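Local coordinates for Ice-binding protein (Flavobacteriaceae bacterium, PDB 5UYT), which binds ice and, as an antifreeze protein of the ice-binding protein family, probably restrains the growth of ice crystals, at residues G125-A130 with W148-L153; L153-T158 with A172-S177; C223-S228 with A416-G421. All blocks are in the same frame, centred on the assembly; numbering follows the deposited sequence.

Contact 1: G125-A130 with W148-L153; sequences GALSSA and WKVEGL
L127 carries the apolar half of this contact, packing against V150 and W148, all three of them buried. Its CB lies 3.8 Å from CG1 of V150, and its CD2 touches both CG2 of V150 and the indole of W148. This reach follows from chi1 of 174°, which sets CG opposite the backbone N and sends the branch across the other two side chains at about a right angle. CD2 approaches the tryptophan obliquely, 4.0 Å from W148 CE3. The ring is held from other directions as well: it stacks with F121, and its NE1 is satisfied by the carbonyl of K163.

Backbone contacts make the second group. N of L127 donates to O of L153 at 3.0 Å, with an N-H...O angle of 156°, and this is the hydrogen bond that joins the two segments. Just before it the chains run very close: CA atoms of A126 and G152 are 4.0 Å apart, a spacing suited to glycine because a side chain would have no room there. The small methyl of A126 fits beside the same acceptor, its CB 3.3 Å from O of L153.

Ionic chemistry is confined to the segment 148-153. E151 centres an inverse gamma turn, and its OE2 forms a salt bridge with NZ of K149 at 2.8 Å, using the anti lone pair. OE2 is also bonded to Y68 of helix 55-73, OE1 is bonded to N169, and the ammonium reaches Q124 too.

The division of labour implies that branched and aromatic residues fill the interior of the right-handed beta-helix, while G152 lets the chain turn from strand 146-150 toward strand 154-156, with the small A126 close against it, and the paired charges tie the turn to the flanking helix.

Contact 2: L153-T158 with A172-S177; sequences LVDLAT and AIVLQS
The amide of Q176 and the carboxylate of D155 stand almost perpendicular, their planes 86° apart. NE2 of Q176 donates to the syn lone pair of D155 OD1 at 2.8 Å, and the acceptor lies in the amide plane. One amide face rests on A157, whose CA is 3.8 Å from Q176 NE2, while V174, the partner of D155 on the other face of the sheet from V154 and L156, lies against one face of the carboxylate, its CB 3.7 Å from D155 OD2. At the other end of the amide, OE1 accepts from a water that in turn takes the N-H of T158, so both ends of the group are gripped and its rotation is fixed. Glutamine suits this place because its chain, extended beyond CG, spans to the neighbouring strand with a donor and an acceptor together.

Strands 154-156 and 173-175 are parallel rungs of successive coils of the beta-solenoid, their short axes 4.7 Å apart at closest approach and 4° from parallel. On the inward face apolar residues therefore stack on apolar ones: V154 beside I173 and L156 beside L175 point inward side by side, with L156 CD1 3.8 Å from L175 CD2, and V154 and I173 both rest on A168. The backbone ladder alternates direction. V154 N bonds to A172 O, V174 N to V154 O at 2.8 Å, L156 N to V174 O, and Q176 N to L156 O. Outside the ladder, L153 CD1 lies 4.1 Å from V174 CG2.

Contact 3: C223-S228 with A416-G421; sequences CYTIFS and AQMTPG
The contact belongs to the second right-handed beta-solenoid, where the chain entering it, linked by the C223-C422 disulfide to the chain leaving it, passes beside the last strand, 415-417. T225 and M418 meet here at about a right angle, at the point where the segment 223-228 turns a corner. T225 OG1 sits 3.3 Å from CB of M418, but the hydroxyl spends its polar bond on the carbonyl of T242, so what M418 offers it is close van der Waals contact. The other branch of the threonine, CG2, turns to the alanine and lies 3.6 Å from A416 CB. Threonine suits this corner because its hydroxyl can bond to a main-chain carbonyl while its methyl joins the apolar contact, and alanine is small enough to let the corner approach.

M418 has chi1 of 65°, which places CG between its own backbone N and carbonyl carbon. From there the chain runs fully extended, bringing SD to 4.0 Å from O of C223, the carbonyl of the disulfide-bonded residue itself. The two segments share no hydrogen bond; they meet by van der Waals contact, of side chains with one another and with the backbone.

Neighbouring elements extend the contact: A416 and M418 also lean on strand 397-404 through I398 and R401, T225 makes backbone bonds to D244 and V402, and Y224 and F227 pack against helix 270-288.

Contacts 1 and 2 are consecutive in one solenoid, sharing L153, with centres 9 Å apart. Their strands 127-129 and 154-156 are neighbours in the same parallel sheet: L127 O is 2.9 Å from D155 N, probably a hydrogen bond, and because strand 154-156 pairs in turn with 173-175, the sheet continues through both contacts. The side-chain oxygen S129 OG also bonds to A157 N. Contact 3 belongs to the other solenoid, on the opposite side of the chain's centre, about 54 Å from contact 1 and 48 Å from contact 2, measured between centres. Contacts 1 and 2 thus concern the stacking of coils, contact 3 the meeting of the chain entering the second solenoid with the chain leaving it.

Contact 1: G125-A130 with W148-L153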
# COMPACT_ATOMS: atom_id res chain seq x y z
N GLY A 125 17.63 2.83 29.36
CA GLY A 125 18.81 3.35 28.71
C GLY A 125 18.53 3.33 27.23
O GLY A 125 17.39 3.13 26.81
N ALA A 126 19.57 3.55 26.42
CA ALA A 126 19.41 3.56 24.96
C ALA A 126 19.30 2.13 24.41
O ALA A 126 19.64 1.15 25.09
CB ALA A 126 20.58 4.31 24.32
N LEU A 127 18.80 2.02 23.18
CA LEU A 127 18.76 0.74 22.48
C LEU A 127 19.41 0.90 21.11
O LEU A 127 19.00 1.75 20.34
CB LEU A 127 17.32 0.25 22.36
CG LEU A 127 17.07 -1.01 21.52
CD1 LEU A 127 17.63 -2.27 22.20
CD2 LEU A 127 15.58 -1.16 21.23
N SER A 128 20.44 0.10 20.84
CA SER A 128 21.18 0.14 19.57
C SER A 128 21.17 -1.25 19.00
O SER A 128 21.04 -2.22 19.74
CB SER A 128 22.63 0.54 19.81
OG SER A 128 22.70 1.91 20.09
N SER A 129 21.29 -1.36 17.68
CA SER A 129 21.55 -2.67 17.08
C SER A 129 22.83 -2.60 16.26
O SER A 129 23.24 -1.50 15.83
CB SER A 129 20.38 -3.11 16.19
OG SER A 129 20.26 -2.24 15.05
N ALA A 130 23.43 -3.77 16.05
CA ALA A 130 24.55 -3.94 15.12
C ALA A 130 24.00 -4.13 13.71
O ALA A 130 22.83 -4.53 13.55
CB ALA A 130 25.38 -5.15 15.53
N TRP A 148 8.73 -2.19 22.81
CA TRP A 148 10.02 -1.79 23.39
C TRP A 148 9.84 -0.43 24.05
O TRP A 148 9.55 0.56 23.35
CB TRP A 148 11.11 -1.72 22.29
CG TRP A 148 11.23 -2.98 21.45
CD1 TRP A 148 10.44 -3.31 20.37
CD2 TRP A 148 12.22 -4.00 21.55
NE1 TRP A 148 10.85 -4.51 19.84
CE2 TRP A 148 11.95 -4.95 20.53
CE3 TRP A 148 13.32 -4.22 22.40
CZ2 TRP A 148 12.73 -6.11 20.33
CZ3 TRP A 148 14.10 -5.37 22.22
CH2 TRP A 148 13.79 -6.31 21.19
N LYS A 149 9.93 -0.38 25.38
CA LYS A 149 9.85 0.89 26.10
C LYS A 149 11.26 1.36 26.39
O LYS A 149 11.91 0.87 27.34
CB LYS A 149 9.06 0.70 27.39
CG LYS A 149 8.87 1.99 28.18
CD LYS A 149 8.62 1.72 29.66
CE LYS A 149 9.82 1.10 30.38
NZ LYS A 149 11.16 1.70 30.07
N VAL A 150 11.74 2.31 25.59
CA VAL A 150 13.17 2.68 25.60
C VAL A 150 13.42 4.05 26.22
O VAL A 150 12.96 5.08 25.69
CB VAL A 150 13.80 2.63 24.18
CG1 VAL A 150 15.32 2.80 24.28
CG2 VAL A 150 13.46 1.31 23.47
N GLU A 151 14.18 4.08 27.33
CA GLU A 151 14.51 5.34 28.02
C GLU A 151 15.82 5.91 27.48
O GLU A 151 16.79 6.09 28.23
CB GLU A 151 14.63 5.14 29.54
CG GLU A 151 13.47 4.41 30.20
CD GLU A 151 12.16 5.16 30.07
OE1 GLU A 151 12.18 6.40 29.95
OE2 GLU A 151 11.11 4.47 30.09
N GLY A 152 15.84 6.17 26.18
CA GLY A 152 17.06 6.70 25.56
C GLY A 152 17.02 6.56 24.05
O GLY A 152 16.05 6.03 23.49
N LEU A 153 18.08 7.02 23.39
CA LEU A 153 18.14 6.99 21.91
C LEU A 153 17.93 5.58 21.33
O LEU A 153 18.57 4.62 21.78
CB LEU A 153 19.51 7.54 21.46
CG LEU A 153 19.87 7.38 19.97
CD1 LEU A 153 19.02 8.30 19.11
CD2 LEU A 153 21.36 7.64 19.73

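Contact 2: L153-T158 with A172-S177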
# COMPACT_ATOMS: atom_id res chain seq x y z
N LEU A 153 18.08 7.02 23.39
CA LEU A 153 18.14 6.99 21.91
C LEU A 153 17.93 5.58 21.33
O LEU A 153 18.57 4.62 21.78
CB LEU A 153 19.51 7.54 21.46
CG LEU A 153 19.87 7.38 19.97
CD1 LEU A 153 19.02 8.30 19.11
CD2 LEU A 153 21.36 7.64 19.73
N VAL A 154 17.03 5.47 20.34
CA VAL A 154 16.86 4.24 19.58
C VAL A 154 17.65 4.42 18.28
O VAL A 154 17.36 5.34 17.51
CB VAL A 154 15.38 3.92 19.27
CG1 VAL A 154 15.28 2.66 18.41
CG2 VAL A 154 14.59 3.73 20.56
N ASP A 155 18.67 3.59 18.07
CA ASP A 155 19.46 3.68 16.83
C ASP A 155 19.64 2.29 16.23
O ASP A 155 20.37 1.45 16.79
CB ASP A 155 20.83 4.34 17.08
CG ASP A 155 21.48 4.81 15.78
OD1 ASP A 155 21.67 3.97 14.87
OD2 ASP A 155 21.84 6.00 15.68
N LEU A 156 18.94 2.04 15.13
CA LEU A 156 19.03 0.74 14.48
C LEU A 156 19.95 0.80 13.28
O LEU A 156 19.72 1.60 12.36
CB LEU A 156 17.63 0.20 14.12
CG LEU A 156 16.67 0.17 15.33
CD1 LEU A 156 15.39 -0.54 14.92
CD2 LEU A 156 17.29 -0.55 16.53
N ALA A 157 20.97 -0.07 13.29
CA ALA A 157 22.03 -0.09 12.29
C ALA A 157 21.54 -0.60 10.96
O ALA A 157 20.45 -1.19 10.87
CB ALA A 157 23.19 -0.96 12.76
N THR A 158 22.36 -0.38 9.93
CA THR A 158 22.00 -0.74 8.57
C THR A 158 21.45 -2.17 8.46
O THR A 158 21.98 -3.12 9.04
CB THR A 158 23.20 -0.61 7.62
OG1 THR A 158 24.23 -1.46 8.10
CG2 THR A 158 23.73 0.81 7.63
N ALA A 172 15.26 10.46 20.70
CA ALA A 172 15.11 10.36 19.24
C ALA A 172 15.13 8.90 18.77
O ALA A 172 15.51 7.98 19.53
CB ALA A 172 16.20 11.17 18.53
N ILE A 173 14.70 8.69 17.53
CA ILE A 173 14.79 7.40 16.87
C ILE A 173 15.49 7.59 15.54
O ILE A 173 15.13 8.49 14.77
CB ILE A 173 13.39 6.77 16.63
CG1 ILE A 173 12.63 6.66 17.96
CG2 ILE A 173 13.53 5.39 15.94
CD1 ILE A 173 11.19 6.16 17.82
N VAL A 174 16.48 6.75 15.26
CA VAL A 174 17.25 6.86 14.04
C VAL A 174 17.25 5.45 13.41
O VAL A 174 17.73 4.49 14.03
CB VAL A 174 18.71 7.33 14.29
CG1 VAL A 174 19.48 7.39 12.97
CG2 VAL A 174 18.76 8.68 15.02
N LEU A 175 16.73 5.36 12.18
CA LEU A 175 16.65 4.10 11.46
C LEU A 175 17.52 4.22 10.24
O LEU A 175 17.22 4.99 9.32
CB LEU A 175 15.19 3.79 11.07
CG LEU A 175 14.15 3.74 12.21
CD1 LEU A 175 12.82 3.28 11.63
CD2 LEU A 175 14.59 2.85 13.36
N GLN A 176 18.62 3.48 10.23
CA GLN A 176 19.63 3.62 9.20
C GLN A 176 19.25 2.84 7.92
O GLN A 176 18.24 2.15 7.90
CB GLN A 176 20.97 3.15 9.76
CG GLN A 176 21.57 4.06 10.84
CD GLN A 176 22.96 3.62 11.27
OE1 GLN A 176 23.83 3.39 10.42
NE2 GLN A 176 23.18 3.49 12.58
N SER A 177 20.08 2.98 6.88
CA SER A 177 19.84 2.42 5.56
C SER A 177 19.37 0.96 5.63
O SER A 177 20.04 0.12 6.23
CB SER A 177 21.13 2.52 4.74
OG SER A 177 20.95 1.86 3.49
O HOH W 1 24.85 0.90 10.54

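Contact 3: C223-S228 with A416-G421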
# COMPACT_ATOMS: atom_id res chain seq x y z
N CYS A 223 -18.92 -6.92 -19.41
CA CYS A 223 -18.71 -7.87 -20.51
C CYS A 223 -17.73 -7.41 -21.56
O CYS A 223 -17.44 -8.17 -22.48
CB CYS A 223 -20.05 -8.22 -21.20
SG CYS A 223 -21.15 -9.12 -20.07
N TYR A 224 -17.22 -6.18 -21.44
CA TYR A 224 -16.23 -5.69 -22.39
C TYR A 224 -14.84 -5.69 -21.77
O TYR A 224 -14.70 -5.52 -20.56
CB TYR A 224 -16.57 -4.26 -22.82
CG TYR A 224 -17.63 -4.15 -23.89
CD1 TYR A 224 -17.27 -3.91 -25.22
CD2 TYR A 224 -18.98 -4.25 -23.57
CE1 TYR A 224 -18.25 -3.81 -26.20
CE2 TYR A 224 -19.97 -4.14 -24.54
CZ TYR A 224 -19.58 -3.90 -25.85
OH TYR A 224 -20.53 -3.77 -26.81
N THR A 225 -13.83 -5.83 -22.61
CA THR A 225 -12.47 -5.81 -22.18
C THR A 225 -11.75 -4.58 -22.73
O THR A 225 -10.86 -4.05 -22.07
CB THR A 225 -11.79 -7.11 -22.60
OG1 THR A 225 -12.53 -8.20 -22.03
CG2 THR A 225 -10.33 -7.18 -22.11
N ILE A 226 -12.06 -4.18 -23.97
CA ILE A 226 -11.47 -2.98 -24.58
C ILE A 226 -12.65 -2.22 -25.18
O ILE A 226 -13.35 -2.76 -26.06
CB ILE A 226 -10.47 -3.32 -25.71
CG1 ILE A 226 -9.40 -4.31 -25.22
CG2 ILE A 226 -9.85 -2.06 -26.30
CD1 ILE A 226 -8.38 -3.73 -24.27
N PHE A 227 -12.88 -1.01 -24.70
CA PHE A 227 -14.08 -0.28 -25.12
C PHE A 227 -13.88 1.22 -25.09
O PHE A 227 -13.34 1.76 -24.10
CB PHE A 227 -15.29 -0.67 -24.24
CG PHE A 227 -16.53 0.12 -24.55
CD1 PHE A 227 -17.32 -0.21 -25.65
CD2 PHE A 227 -16.92 1.21 -23.76
CE1 PHE A 227 -18.48 0.53 -25.95
CE2 PHE A 227 -18.07 1.95 -24.07
CZ PHE A 227 -18.86 1.60 -25.17
N SER A 228 -14.32 1.90 -26.15
CA SER A 228 -14.42 3.38 -26.14
C SER A 228 -15.86 3.83 -26.28
O SER A 228 -16.60 3.33 -27.14
CB SER A 228 -13.61 4.04 -27.27
OG SER A 228 -13.76 5.48 -27.15
N ALA A 416 -5.56 -9.54 -23.52
CA ALA A 416 -6.36 -8.84 -22.52
C ALA A 416 -7.54 -9.73 -22.16
O ALA A 416 -8.27 -10.16 -23.06
CB ALA A 416 -6.86 -7.49 -23.08
N GLN A 417 -7.72 -9.99 -20.87
CA GLN A 417 -8.73 -10.92 -20.42
C GLN A 417 -9.55 -10.34 -19.30
O GLN A 417 -9.03 -9.97 -18.26
CB GLN A 417 -8.07 -12.25 -19.93
CG GLN A 417 -7.32 -12.98 -21.09
CD GLN A 417 -6.55 -14.21 -20.64
OE1 GLN A 417 -5.38 -14.42 -21.06
NE2 GLN A 417 -7.18 -15.04 -19.86
N MET A 418 -10.86 -10.21 -19.54
CA MET A 418 -11.75 -9.65 -18.53
C MET A 418 -11.75 -10.47 -17.25
O MET A 418 -11.56 -11.70 -17.27
CB MET A 418 -13.17 -9.53 -19.08
CG MET A 418 -13.84 -10.85 -19.40
SD MET A 418 -15.55 -10.57 -19.96
CE MET A 418 -16.07 -12.23 -20.30
N THR A 419 -11.96 -9.78 -16.13
CA THR A 419 -12.14 -10.38 -14.82
C THR A 419 -13.64 -10.72 -14.66
O THR A 419 -14.46 -10.27 -15.47
CB THR A 419 -11.67 -9.38 -13.74
OG1 THR A 419 -12.21 -8.09 -14.06
CG2 THR A 419 -10.11 -9.28 -13.76
N PRO A 420 -13.99 -11.55 -13.66
CA PRO A 420 -15.37 -12.09 -13.63
C PRO A 420 -16.49 -11.08 -13.44
O PRO A 420 -16.32 -10.02 -12.80
CB PRO A 420 -15.36 -13.07 -12.45
CG PRO A 420 -13.93 -13.45 -12.30
CD PRO A 420 -13.12 -12.24 -12.68
N GLY A 421 -17.66 -11.42 -13.95
CA GLY A 421 -18.89 -10.69 -13.66
C GLY A 421 -19.85 -10.79 -14.84
O GLY A 421 -21.03 -10.65 -14.68